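Local coordinates for Ycf54 protein (Thermosynechococcus elongatus, PDB 3HZE), which is of unknown function in this species but, like other Ycf54 proteins, probably assists the oxidative cyclase step of chlorophyll biosynthesis, at residues Ala67-Asn72 and Asn98-Leu103. Sequence-based numbering, arbitrary orientation.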
loop_
_atom_site.group_PDB
_atom_site.type_symbol
_atom_site.label_atom_id
_atom_site.label_comp_id
_atom_site.label_asym_id
_atom_site.label_seq_id
_atom_site.Cartn_x
_atom_site.Cartn_y
_atom_site.Cartn_z
ATOM N N ALA A 67 -0.813 -1.915 -3.461
ATOM C CA ALA A 67 -0.824 -0.791 -2.556
ATOM C C ALA A 67 -0.034 -1.123 -1.307
ATOM O O ALA A 67 0.087 -2.284 -0.929
ATOM C CB ALA A 67 -2.260 -0.445 -2.166
ATOM N N ILE A 68 0.543 -0.098 -0.694
ATOM C CA ILE A 68 1.222 -0.287 0.580
ATOM C C ILE A 68 0.312 0.549 1.465
ATOM O O ILE A 68 0.160 1.747 1.240
ATOM C CB ILE A 68 2.652 0.276 0.600
ATOM C CG1 ILE A 68 3.595 -0.659 -0.162
ATOM C CG2 ILE A 68 3.145 0.377 2.044
ATOM C CD1 ILE A 68 3.401 -0.683 -1.655
ATOM N N ILE A 69 -0.325 -0.094 2.436
ATOM C CA ILE A 69 -1.258 0.587 3.319
ATOM C C ILE A 69 -0.737 0.631 4.748
ATOM O O ILE A 69 -0.106 -0.321 5.213
ATOM C CB ILE A 69 -2.626 -0.130 3.276
ATOM C CG1 ILE A 69 -3.088 -0.247 1.819
ATOM C CG2 ILE A 69 -3.659 0.639 4.096
ATOM C CD1 ILE A 69 -4.345 -1.076 1.633
ATOM N N SER A 70 -0.999 1.736 5.442
ATOM C CA SER A 70 -0.543 1.888 6.818
ATOM C C SER A 70 -1.378 2.896 7.595
ATOM O O SER A 70 -1.921 3.841 7.021
ATOM C CB SER A 70 0.923 2.338 6.844
ATOM O OG SER A 70 1.373 2.528 8.181
ATOM N N THR A 71 -1.486 2.698 8.902
ATOM C CA THR A 71 -2.234 3.645 9.710
ATOM C C THR A 71 -1.295 4.760 10.168
ATOM O O THR A 71 -1.710 5.695 10.856
ATOM C CB THR A 71 -2.885 2.966 10.921
ATOM O OG1 THR A 71 -1.921 2.140 11.583
ATOM C CG2 THR A 71 -4.068 2.115 10.471
ATOM N N ASN A 72 -0.025 4.651 9.779
ATOM C CA ASN A 72 0.983 5.663 10.102
ATOM C C ASN A 72 1.141 6.525 8.849
ATOM O O ASN A 72 1.778 6.112 7.878
ATOM C CB ASN A 72 2.323 5.000 10.435
ATOM C CG ASN A 72 3.406 6.013 10.786
ATOM O OD1 ASN A 72 3.546 7.042 10.124
ATOM N ND2 ASN A 72 4.180 5.721 11.830
ATOM N N ASN A 98 -13.253 -4.042 4.336
ATOM C CA ASN A 98 -12.066 -4.857 4.584
ATOM C C ASN A 98 -10.904 -4.090 3.958
ATOM O O ASN A 98 -10.519 -4.341 2.818
ATOM C CB ASN A 98 -12.219 -6.244 3.940
ATOM C CG ASN A 98 -13.362 -7.047 4.545
ATOM O OD1 ASN A 98 -14.463 -7.107 3.989
ATOM N ND2 ASN A 98 -13.109 -7.660 5.696
ATOM N N PRO A 99 -10.344 -3.125 4.704
ATOM C CA PRO A 99 -9.230 -2.276 4.273
ATOM C C PRO A 99 -8.056 -2.970 3.582
ATOM O O PRO A 99 -7.559 -2.480 2.571
ATOM C CB PRO A 99 -8.807 -1.581 5.567
ATOM C CG PRO A 99 -10.110 -1.438 6.298
ATOM C CD PRO A 99 -10.727 -2.811 6.095
ATOM N N LEU A 100 -7.629 -4.111 4.117
ATOM C CA LEU A 100 -6.483 -4.827 3.565
ATOM C C LEU A 100 -6.808 -5.956 2.591
ATOM O O LEU A 100 -5.927 -6.725 2.208
ATOM C CB LEU A 100 -5.626 -5.374 4.717
ATOM C CG LEU A 100 -4.806 -4.361 5.530
ATOM C CD1 LEU A 100 -5.542 -3.053 5.646
ATOM C CD2 LEU A 100 -4.487 -4.927 6.902
ATOM N N ALA A 101 -8.064 -6.063 2.184
ATOM C CA ALA A 101 -8.453 -7.121 1.260
ATOM C C ALA A 101 -7.648 -7.049 -0.031
ATOM O O ALA A 101 -7.471 -5.971 -0.602
ATOM C CB ALA A 101 -9.948 -7.016 0.938
ATOM N N SER A 102 -7.173 -8.210 -0.477
ATOM C CA SER A 102 -6.407 -8.339 -1.716
ATOM C C SER A 102 -7.175 -9.252 -2.662
ATOM O O SER A 102 -7.729 -10.265 -2.232
ATOM C CB SER A 102 -5.028 -8.957 -1.439
ATOM O OG SER A 102 -4.445 -9.474 -2.631
ATOM N N LEU A 103 -7.209 -8.911 -3.947
ATOM C CA LEU A 103 -7.910 -9.750 -4.921
ATOM C C LEU A 103 -6.940 -10.646 -5.682
ATOM O O LEU A 103 -7.292 -11.220 -6.723
ATOM C CB LEU A 103 -8.689 -8.884 -5.907
ATOM C CG LEU A 103 -9.694 -7.936 -5.256
ATOM C CD1 LEU A 103 -10.365 -7.087 -6.324
ATOM C CD2 LEU A 103 -10.731 -8.747 -4.482
#
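A type I beta turn, Asn98 to Ala101, rests against one face of the central antiparallel sheet, where Pro99 and Leu100 meet Ile69 of strand 65-70. The turn is closed by its own backbone bond, Ala101 N to Asn98 O at 3.1 Å. Ile69 reaches it with both branches. Its CG1 arm lies anti to the carbonyl carbon (chi1 -54°) and runs on extended (chi2 173°), which carries the terminal methyl out to the turn: Ile69 CD1 stops 3.6 Å from Pro99 O. This is a van der Waals approach of a methyl to a carbonyl oxygen, and it involves the backbone of Pro99; the nearest ring carbon beyond the backbone, Pro99 CB, is 5.8 Å from Ile69 CG2. The shorter branch, CG2, serves the second partner: Ile69 CG2 lies 4.4 Å from Leu100 CD1, a loose apolar touch. The Leu100 CB does not aim at the strand, but the side chain bends back so that one methyl comes nearer. With just 91 Å² buried in all, and 7.5 Å between Ile69 CA and Leu100 CA, the strand's Ile69 side chain meets the turn's backbone and Leu100, and the turn forms no extra strand of the sheet. Tyr4, Tyr6, Phe48 and Val43 also touch Ile69, Tyr4 touches Pro99 and Trp41 touches Leu100, adding aromatic groups on this face. Beyond the strand, Ser70 OG accepts from Asn72 N in an ST turn leading into helix 73-83, which Asn72 N-caps. Here the loop after strand 87-92 packs on the sheet face away from that helix; the beta-alpha-beta-beta-alpha-beta topology, with antiparallel strand order 2-3-1-4, is consistent with an alpha+beta sandwich of the ferredoxin-like fold.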